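Side-chain contacts in NAD(P)H-hydrate epimerase (Saccharomyces cerevisiae, PDB 1JZT), which catalyses the epimerisation of the S and R forms of NAD(P)HX, the hydrated, damaged form of NAD(P)H, so that both epimers can be repaired: residues 24-28 and 29-33; 39-42 and 43-47; 74-77 and 78-81; 157-160 and 161-164. All coordinates share one frame; numbering follows the deposited sequence.

Contact 1 (24-28 and 29-33); sequences IGFTL and QQLME
Three hydrogen bonds lock T27 to Q30, two of them accepted by a single atom, OE1 of Q30. The T27 hydroxyl gives one of these, OG1 to OE1 at 2.9 Å, in the carbonyl plane and on a lone pair. The other comes from the T27 backbone, N to Q30 OE1 at 3.3 Å, with the donor tilted 31° from that plane. In return T27 OG1 accepts from the backbone N of Q30 at 3.3 Å. What makes this possible is the T27 rotamer, with OG1 set between its own N and carbonyl carbon (chi1 65°), facing the first turn. With a valine here Q30 N would probably lose its side-chain acceptor, and Q30 OE1 would be held by the backbone N of T27 alone.

The Q30 side chain crosses that of F26 at about a right angle, amide and ring planes 55° apart, its OE1 at the ring edge, 4.0 Å from F26 CD1. Over one face of that ring sits L31, whose CD2 makes a CH-pi contact 4.1 Å from the centroid of F26. One turn along, L28 and M32, a selenomethionine, run side by side, with L28 CD1 3.7 Å from M32 CE. M32 also touches N69, predicted to bind the NADPHX substrate. With T27 as N-cap, the reciprocal bonds to Q30 are those of a capping box, which starts helix 28-46.

Contact 2 (39-42 and 43-47); sequences VAQA and VCRQF
R45 and Q41 stand one turn apart on the outward side of helix 28-46, and the backbone between them carries the strongest part of the contact. Four successive i to i+4 bonds run through this last stretch of the helix. V43 N bonds V39 O, and C44 N bonds A40 O at 3.0 Å. R45 N to Q41 O and Q46 N to A42 O follow, both at 2.9 Å. The last two are more bent, with N-H...O angles of 147° and 146°. F47 then leaves helical geometry.

Side chain against backbone comes next. V43 has CG2 beside its own N (chi1 171° for CG1), which lays that methyl 3.4 Å from V39 O. The CB atoms of R45 and Q46 also lie against carbonyl oxygens, those of Q41 and A42, with Q46 CB 3.2 Å from A42 O.

Between the side chains themselves the polar ends come near without bonding: Q41 NE2 lies 4.2 Å from R45 NH2, set obliquely to the guanidinium. Each end is fastened elsewhere, Q41 OE1 by the backbone N of Q242 and R45 by a salt bridge to D241, while Q46 OE1 bonds the hydroxyl of Y216. V39, A40 and V43 turn instead onto C77, H80 and L81 of helix 69-83.

The chemistry is therefore split: backbone bonds hold the turn together, apolar groups bind it to helix 69-83, and the long polar side chains reach outward, Q41 and R45 to the C-terminal end of the chain and Q46 to strand 214-218.

Contact 3 (74-77 and 78-81); sequences GLVC and ARHL
The carbonyl oxygen of V76 draws two backbone donors, H80 N at 3.2 Å in a good helical bond and R79 N at 3.0 Å in a weak, bent one. This is the middle of helix 69-83, the crossover helix of a beta-alpha-beta unit in the Rossmann-like sheet, running from strand 60-65 to strand 88-91.

V76 and H80 run alongside each other, and V76 CG1 meets the imidazole in its plane at the edge, 3.7 Å from H80 CD2. R79, three residues after V76, crosses it at a slant: its chain bends at chi3 (41°), bringing NH2 to within 3.8 Å of V76 CG2, with V76 O over one face of the guanidinium. E33 on helix 28-46 takes both polar ends, in a salt bridge with R79 and a hydrogen bond to H80 NE2. A leucine in place of H80 would probably leave one E33 oxygen without its mate.

Farther round the helix, C77 SG packs 3.7 Å from L81 CD1. A water closes the turn beside R79, donating a hydrogen bond to L75 O at 3.1 Å and accepting one from R79 NE at 3.0 Å.

Contact 4 (157-160 and 161-164); sequences VEEL and CKVQ
Helix 153-163 is the crossover of a second beta-alpha-beta unit, between strands 133-139 and 169-172, and its last turns are joined here through V157, C161, E159 and K162. C161 N bonds V157 O at 2.9 Å. The thiol follows the same direction: with SG anti to its own carbonyl carbon (chi1 -72°), it turns back along the helix and lies 4.1 Å from V157 CG1.

From there the bonding shifts from i-4 towards i-3 carbonyls. K162 N reaches E158 O at 3.3 Å and makes a second, weak bond to E159 O, so its N-H is shared between an i-4 and an i-3 carbonyl. V163 N goes to L160 O at 3.1 Å, an i-3 bond whose donor stands 59° out of the carbonyl plane and so misses the lone pairs.

Outside, the side chains of E159 and K162 extend next to one another in a common direction. K162 CG passes 3.1 Å from E158 O, and its methylene chain then runs by the carboxylate, K162 CD 4.0 Å from E159 OE1. The charges come near but fall short of a salt bridge, OE1 of E159 being 4.3 Å from NZ of K162; the attraction is probably mild.

L160 turns inward, its side chain about 5 Å from that of D138 (nearest atoms), a predicted potassium ligand at strand 133-139. V157 packs on M149 and E159 on W124 and L128, so loops flank this helix on its way to strand 169-172.

Contacts 1 and 2 sit at the two ends of helix 28-46, their centres about 22 Å apart, and contact 3 lies on helix 69-83 beside both. Contact 1 meets it through the E33 carboxylate. Contact 2 meets it through packing, V39 CG1 lying 3.5 Å from C77 SG. Contact 3 is buried, contacts 1 and 2 are partly so, and contact 4 is a surface turn, touching none of the others. The chemistry follows the place: side-chain capping at the helix start in contact 1, mainly backbone bonding in contact 2, an ion pair with E33 beside contact 3, and loosely spaced charges in contact 4.

Contact 1 (24-28 and 29-33)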
loop_
_atom_site.group_PDB
_atom_site.type_symbol
_atom_site.label_atom_id
_atom_site.label_comp_id
_atom_site.label_asym_id
_atom_site.label_seq_id
_atom_site.Cartn_x
_atom_site.Cartn_y
_atom_site.Cartn_z
ATOM N N ILE A 24 15.979 -18.996 3.640
ATOM C CA ILE A 24 14.847 -18.576 4.469
ATOM C C ILE A 24 13.596 -19.363 4.096
ATOM O O ILE A 24 12.897 -19.883 4.967
ATOM C CB ILE A 24 14.544 -17.066 4.296
ATOM C CG1 ILE A 24 15.812 -16.243 4.488
ATOM C CG2 ILE A 24 13.478 -16.627 5.294
ATOM C CD1 ILE A 24 16.501 -16.466 5.803
ATOM N N GLY A 25 13.303 -19.421 2.801
ATOM C CA GLY A 25 12.161 -20.185 2.337
ATOM C C GLY A 25 10.798 -19.521 2.281
ATOM O O GLY A 25 9.803 -20.210 2.064
ATOM N N PHE A 26 10.719 -18.209 2.480
ATOM C CA PHE A 26 9.422 -17.539 2.405
ATOM C C PHE A 26 8.934 -17.519 0.963
ATOM O O PHE A 26 9.738 -17.436 0.034
ATOM C CB PHE A 26 9.522 -16.104 2.938
ATOM C CG PHE A 26 9.142 -15.972 4.381
ATOM C CD1 PHE A 26 7.890 -16.398 4.816
ATOM C CD2 PHE A 26 10.023 -15.418 5.306
ATOM C CE1 PHE A 26 7.517 -16.276 6.154
ATOM C CE2 PHE A 26 9.660 -15.292 6.648
ATOM C CZ PHE A 26 8.399 -15.723 7.071
ATOM N N THR A 27 7.622 -17.617 0.771
ATOM C CA THR A 27 7.055 -17.582 -0.570
ATOM C C THR A 27 6.402 -16.227 -0.787
ATOM O O THR A 27 5.956 -15.586 0.167
ATOM C CB THR A 27 5.978 -18.671 -0.784
ATOM O OG1 THR A 27 4.849 -18.412 0.064
ATOM C CG2 THR A 27 6.545 -20.052 -0.472
ATOM N N LEU A 28 6.360 -15.784 -2.040
ATOM C CA LEU A 28 5.750 -14.501 -2.368
ATOM C C LEU A 28 4.291 -14.481 -1.921
ATOM O O LEU A 28 3.792 -13.457 -1.450
ATOM C CB LEU A 28 5.816 -14.248 -3.876
ATOM C CG LEU A 28 5.103 -12.978 -4.365
ATOM C CD1 LEU A 28 5.795 -11.746 -3.790
ATOM C CD2 LEU A 28 5.113 -12.940 -5.887
ATOM N N GLN A 29 3.611 -15.615 -2.082
ATOM C CA GLN A 29 2.211 -15.724 -1.697
ATOM C C GLN A 29 1.997 -15.343 -0.228
ATOM O O GLN A 29 1.076 -14.595 0.096
ATOM C CB GLN A 29 1.699 -17.149 -1.937
ATOM C CG GLN A 29 1.524 -17.546 -3.409
ATOM C CD GLN A 29 2.812 -17.994 -4.085
ATOM O OE1 GLN A 29 3.850 -18.161 -3.442
ATOM N NE2 GLN A 29 2.744 -18.204 -5.395
ATOM N N GLN A 30 2.842 -15.870 0.653
ATOM C CA GLN A 30 2.733 -15.574 2.076
ATOM C C GLN A 30 3.009 -14.108 2.381
ATOM O O GLN A 30 2.210 -13.435 3.037
ATOM C CB GLN A 30 3.724 -16.407 2.883
ATOM C CG GLN A 30 3.391 -17.886 3.015
ATOM C CD GLN A 30 4.572 -18.649 3.582
ATOM O OE1 GLN A 30 5.511 -18.971 2.859
ATOM N NE2 GLN A 30 4.545 -18.916 4.887
ATOM N N LEU A 31 4.148 -13.615 1.917
ATOM C CA LEU A 31 4.526 -12.232 2.195
ATOM C C LEU A 31 3.515 -11.211 1.679
ATOM O O LEU A 31 3.193 -10.242 2.372
ATOM C CB LEU A 31 5.912 -11.946 1.618
ATOM C CG LEU A 31 7.051 -12.787 2.206
ATOM C CD1 LEU A 31 8.382 -12.307 1.637
ATOM C CD2 LEU A 31 7.059 -12.680 3.731
HETATM N N MSE A 32 3.021 -11.435 0.465
HETATM C CA MSE A 32 2.051 -10.538 -0.143
HETATM C C MSE A 32 0.717 -10.572 0.608
HETATM O O MSE A 32 0.062 -9.541 0.788
HETATM C CB MSE A 32 1.860 -10.914 -1.617
HETATM C CG MSE A 32 0.997 -9.949 -2.415
HETATM SE SE MSE A 32 1.341 -10.122 -4.336
HETATM C CE MSE A 32 3.096 -9.304 -4.384
ATOM N N GLU A 33 0.315 -11.760 1.052
ATOM C CA GLU A 33 -0.930 -11.904 1.798
ATOM C C GLU A 33 -0.803 -11.148 3.121
ATOM O O GLU A 33 -1.696 -10.388 3.508
ATOM C CB GLU A 33 -1.209 -13.380 2.081
ATOM C CG GLU A 33 -2.557 -13.660 2.720
ATOM C CD GLU A 33 -3.729 -13.231 1.848
ATOM O OE1 GLU A 33 -3.601 -13.229 0.600
ATOM O OE2 GLU A 33 -4.795 -12.919 2.419
#

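Contact 2 (39-42 and 43-47)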
loop_
_atom_site.group_PDB
_atom_site.type_symbol
_atom_site.label_atom_id
_atom_site.label_comp_id
_atom_site.label_asym_id
_atom_site.label_seq_id
_atom_site.Cartn_x
_atom_site.Cartn_y
_atom_site.Cartn_z
ATOM N N VAL A 39 -1.951 -3.536 5.335
ATOM C CA VAL A 39 -2.535 -2.332 4.757
ATOM C C VAL A 39 -4.022 -2.233 5.087
ATOM O O VAL A 39 -4.499 -1.182 5.496
ATOM C CB VAL A 39 -2.385 -2.308 3.226
ATOM C CG1 VAL A 39 -3.045 -1.050 2.659
ATOM C CG2 VAL A 39 -0.908 -2.353 2.852
ATOM N N ALA A 40 -4.762 -3.317 4.884
ATOM C CA ALA A 40 -6.194 -3.324 5.189
ATOM C C ALA A 40 -6.444 -3.000 6.664
ATOM O O ALA A 40 -7.337 -2.216 7.005
ATOM C CB ALA A 40 -6.785 -4.677 4.855
ATOM N N GLN A 41 -5.662 -3.610 7.548
ATOM C CA GLN A 41 -5.820 -3.348 8.978
ATOM C C GLN A 41 -5.577 -1.856 9.296
ATOM O O GLN A 41 -6.280 -1.277 10.126
ATOM C CB GLN A 41 -4.872 -4.253 9.782
ATOM C CG GLN A 41 -5.134 -4.296 11.294
ATOM C CD GLN A 41 -4.356 -5.408 11.994
ATOM O OE1 GLN A 41 -3.136 -5.485 11.885
ATOM N NE2 GLN A 41 -5.064 -6.267 12.719
ATOM N N ALA A 42 -4.602 -1.230 8.634
ATOM C CA ALA A 42 -4.305 0.196 8.859
ATOM C C ALA A 42 -5.484 1.071 8.431
ATOM O O ALA A 42 -5.834 2.048 9.105
ATOM C CB ALA A 42 -3.042 0.614 8.084
ATOM N N VAL A 43 -6.090 0.726 7.298
ATOM C CA VAL A 43 -7.235 1.474 6.786
ATOM C C VAL A 43 -8.409 1.364 7.756
ATOM O O VAL A 43 -9.072 2.356 8.067
ATOM C CB VAL A 43 -7.671 0.934 5.414
ATOM C CG1 VAL A 43 -8.996 1.564 4.996
ATOM C CG2 VAL A 43 -6.590 1.218 4.388
ATOM N N CYS A 44 -8.665 0.147 8.221
ATOM C CA CYS A 44 -9.752 -0.101 9.160
ATOM C C CYS A 44 -9.513 0.649 10.473
ATOM O O CYS A 44 -10.445 1.169 11.081
ATOM C CB CYS A 44 -9.872 -1.612 9.419
ATOM S SG CYS A 44 -11.169 -2.112 10.582
ATOM N N ARG A 45 -8.262 0.722 10.905
ATOM C CA ARG A 45 -7.954 1.401 12.160
ATOM C C ARG A 45 -8.010 2.923 12.035
ATOM O O ARG A 45 -8.383 3.619 12.981
ATOM C CB ARG A 45 -6.583 0.959 12.665
ATOM C CG ARG A 45 -6.297 1.387 14.089
ATOM C CD ARG A 45 -5.209 0.535 14.710
ATOM N NE ARG A 45 -5.606 -0.867 14.850
ATOM C CZ ARG A 45 -4.811 -1.810 15.351
ATOM N NH1 ARG A 45 -3.585 -1.496 15.755
ATOM N NH2 ARG A 45 -5.233 -3.066 15.451
ATOM N N GLN A 46 -7.652 3.428 10.859
ATOM C CA GLN A 46 -7.651 4.862 10.577
ATOM C C GLN A 46 -9.064 5.357 10.251
ATOM O O GLN A 46 -9.417 6.500 10.546
ATOM C CB GLN A 46 -6.702 5.139 9.401
ATOM C CG GLN A 46 -6.309 6.590 9.181
ATOM C CD GLN A 46 -5.467 7.155 10.314
ATOM O OE1 GLN A 46 -4.675 6.445 10.936
ATOM N NE2 GLN A 46 -5.629 8.443 10.578
ATOM N N PHE A 47 -9.880 4.490 9.656
ATOM C CA PHE A 47 -11.251 4.860 9.292
ATOM C C PHE A 47 -12.273 3.854 9.826
ATOM O O PHE A 47 -12.974 3.189 9.059
ATOM C CB PHE A 47 -11.381 4.963 7.772
ATOM C CG PHE A 47 -10.416 5.933 7.147
ATOM C CD1 PHE A 47 -10.589 7.305 7.293
ATOM C CD2 PHE A 47 -9.330 5.472 6.411
ATOM C CE1 PHE A 47 -9.690 8.207 6.710
ATOM C CE2 PHE A 47 -8.428 6.358 5.825
ATOM C CZ PHE A 47 -8.610 7.729 5.974
#

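Contact 3 (74-77 and 78-81)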
loop_
_atom_site.group_PDB
_atom_site.type_symbol
_atom_site.label_atom_id
_atom_site.label_comp_id
_atom_site.label_asym_id
_atom_site.label_seq_id
_atom_site.Cartn_x
_atom_site.Cartn_y
_atom_site.Cartn_z
ATOM N N GLY A 74 -1.916 -4.476 -3.025
ATOM C CA GLY A 74 -3.202 -3.802 -3.058
ATOM C C GLY A 74 -4.357 -4.746 -3.342
ATOM O O GLY A 74 -5.447 -4.587 -2.782
ATOM N N LEU A 75 -4.135 -5.723 -4.218
ATOM C CA LEU A 75 -5.176 -6.692 -4.560
ATOM C C LEU A 75 -5.572 -7.497 -3.319
ATOM O O LEU A 75 -6.751 -7.808 -3.121
ATOM C CB LEU A 75 -4.689 -7.635 -5.670
ATOM C CG LEU A 75 -4.286 -6.969 -6.992
ATOM C CD1 LEU A 75 -3.872 -8.024 -8.029
ATOM C CD2 LEU A 75 -5.447 -6.144 -7.505
ATOM N N VAL A 76 -4.582 -7.832 -2.494
ATOM C CA VAL A 76 -4.820 -8.573 -1.254
ATOM C C VAL A 76 -5.599 -7.664 -0.292
ATOM O O VAL A 76 -6.597 -8.069 0.301
ATOM C CB VAL A 76 -3.490 -8.975 -0.580
ATOM C CG1 VAL A 76 -3.749 -9.505 0.830
ATOM C CG2 VAL A 76 -2.787 -10.036 -1.413
ATOM N N CYS A 77 -5.118 -6.433 -0.142
ATOM C CA CYS A 77 -5.744 -5.442 0.729
ATOM C C CYS A 77 -7.234 -5.294 0.438
ATOM O O CYS A 77 -8.054 -5.262 1.348
ATOM C CB CYS A 77 -5.054 -4.093 0.538
ATOM S SG CYS A 77 -5.878 -2.707 1.361
ATOM N N ALA A 78 -7.569 -5.189 -0.842
ATOM C CA ALA A 78 -8.946 -5.038 -1.270
ATOM C C ALA A 78 -9.849 -6.172 -0.786
ATOM O O ALA A 78 -10.996 -5.931 -0.397
ATOM C CB ALA A 78 -9.004 -4.928 -2.790
ATOM N N ARG A 79 -9.345 -7.403 -0.812
ATOM C CA ARG A 79 -10.132 -8.560 -0.361
ATOM C C ARG A 79 -10.373 -8.500 1.149
ATOM O O ARG A 79 -11.483 -8.760 1.613
ATOM C CB ARG A 79 -9.421 -9.872 -0.754
ATOM C CG ARG A 79 -9.947 -11.153 -0.068
ATOM C CD ARG A 79 -9.479 -12.404 -0.822
ATOM N NE ARG A 79 -8.087 -12.283 -1.247
ATOM C CZ ARG A 79 -7.038 -12.462 -0.452
ATOM N NH1 ARG A 79 -7.211 -12.784 0.826
ATOM N NH2 ARG A 79 -5.812 -12.293 -0.937
ATOM N N HIS A 80 -9.350 -8.149 1.922
ATOM C CA HIS A 80 -9.537 -8.066 3.365
ATOM C C HIS A 80 -10.500 -6.942 3.735
ATOM O O HIS A 80 -11.302 -7.088 4.654
ATOM C CB HIS A 80 -8.191 -7.899 4.078
ATOM C CG HIS A 80 -7.406 -9.169 4.147
ATOM N ND1 HIS A 80 -7.727 -10.194 5.014
ATOM C CD2 HIS A 80 -6.373 -9.621 3.399
ATOM C CE1 HIS A 80 -6.928 -11.221 4.794
ATOM N NE2 HIS A 80 -6.097 -10.900 3.816
ATOM N N LEU A 81 -10.434 -5.828 3.009
ATOM C CA LEU A 81 -11.332 -4.706 3.275
ATOM C C LEU A 81 -12.776 -5.109 3.037
ATOM O O LEU A 81 -13.682 -4.655 3.740
ATOM C CB LEU A 81 -10.987 -3.515 2.382
ATOM C CG LEU A 81 -9.718 -2.746 2.760
ATOM C CD1 LEU A 81 -9.419 -1.691 1.698
ATOM C CD2 LEU A 81 -9.918 -2.097 4.123
HETATM O O HOH W 1 -7.348 -10.754 -3.755
#

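Contact 4 (157-160 and 161-164)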
loop_
_atom_site.group_PDB
_atom_site.type_symbol
_atom_site.label_atom_id
_atom_site.label_comp_id
_atom_site.label_asym_id
_atom_site.label_seq_id
_atom_site.Cartn_x
_atom_site.Cartn_y
_atom_site.Cartn_z
ATOM N N VAL A 157 -1.354 9.851 -11.176
ATOM C CA VAL A 157 -0.795 10.568 -10.032
ATOM C C VAL A 157 -1.227 12.036 -10.056
ATOM O O VAL A 157 -1.504 12.634 -9.013
ATOM C CB VAL A 157 0.752 10.481 -10.031
ATOM C CG1 VAL A 157 1.338 11.395 -8.969
ATOM C CG2 VAL A 157 1.184 9.039 -9.777
ATOM N N GLU A 158 -1.281 12.612 -11.252
ATOM C CA GLU A 158 -1.699 13.999 -11.406
ATOM C C GLU A 158 -3.132 14.171 -10.919
ATOM O O GLU A 158 -3.431 15.106 -10.173
ATOM C CB GLU A 158 -1.592 14.425 -12.872
ATOM C CG GLU A 158 -0.170 14.670 -13.332
ATOM C CD GLU A 158 -0.079 14.948 -14.825
ATOM O OE1 GLU A 158 -0.846 15.804 -15.325
ATOM O OE2 GLU A 158 0.767 14.316 -15.493
ATOM N N GLU A 159 -4.014 13.265 -11.338
ATOM C CA GLU A 159 -5.420 13.317 -10.939
ATOM C C GLU A 159 -5.558 13.157 -9.429
ATOM O O GLU A 159 -6.369 13.833 -8.798
ATOM C CB GLU A 159 -6.230 12.218 -11.638
ATOM C CG GLU A 159 -6.312 12.319 -13.162
ATOM C CD GLU A 159 -6.968 13.605 -13.649
ATOM O OE1 GLU A 159 -7.830 14.155 -12.932
ATOM O OE2 GLU A 159 -6.629 14.057 -14.765
ATOM N N LEU A 160 -4.769 12.255 -8.853
ATOM C CA LEU A 160 -4.805 12.020 -7.410
ATOM C C LEU A 160 -4.361 13.258 -6.635
ATOM O O LEU A 160 -4.973 13.623 -5.631
ATOM C CB LEU A 160 -3.901 10.835 -7.033
ATOM C CG LEU A 160 -4.339 9.468 -7.564
ATOM C CD1 LEU A 160 -3.364 8.381 -7.098
ATOM C CD2 LEU A 160 -5.741 9.170 -7.078
ATOM N N CYS A 161 -3.296 13.905 -7.098
ATOM C CA CYS A 161 -2.792 15.093 -6.411
ATOM C C CYS A 161 -3.802 16.233 -6.373
ATOM O O CYS A 161 -3.793 17.041 -5.446
ATOM C CB CYS A 161 -1.495 15.579 -7.063
ATOM S SG CYS A 161 -0.077 14.507 -6.751
ATOM N N LYS A 162 -4.671 16.298 -7.377
ATOM C CA LYS A 162 -5.676 17.348 -7.432
ATOM C C LYS A 162 -6.731 17.223 -6.332
ATOM O O LYS A 162 -7.299 18.227 -5.899
ATOM C CB LYS A 162 -6.355 17.348 -8.803
ATOM C CG LYS A 162 -5.367 17.571 -9.941
ATOM C CD LYS A 162 -5.981 17.339 -11.307
ATOM C CE LYS A 162 -6.803 18.519 -11.759
ATOM N NZ LYS A 162 -7.190 18.371 -13.196
ATOM N N VAL A 163 -6.988 16.002 -5.870
ATOM C CA VAL A 163 -7.999 15.798 -4.832
ATOM C C VAL A 163 -7.459 15.232 -3.520
ATOM O O VAL A 163 -8.234 14.917 -2.616
ATOM C CB VAL A 163 -9.119 14.851 -5.327
ATOM C CG1 VAL A 163 -9.705 15.369 -6.632
ATOM C CG2 VAL A 163 -8.570 13.449 -5.504
ATOM N N GLN A 164 -6.141 15.127 -3.403
ATOM C CA GLN A 164 -5.531 14.551 -2.204
ATOM C C GLN A 164 -5.699 15.364 -0.932
ATOM O O GLN A 164 -5.435 14.866 0.166
ATOM C CB GLN A 164 -4.042 14.277 -2.446
ATOM C CG GLN A 164 -3.209 15.512 -2.714
ATOM C CD GLN A 164 -1.744 15.182 -2.934
ATOM O OE1 GLN A 164 -0.922 16.071 -3.167
ATOM N NE2 GLN A 164 -1.407 13.898 -2.851
#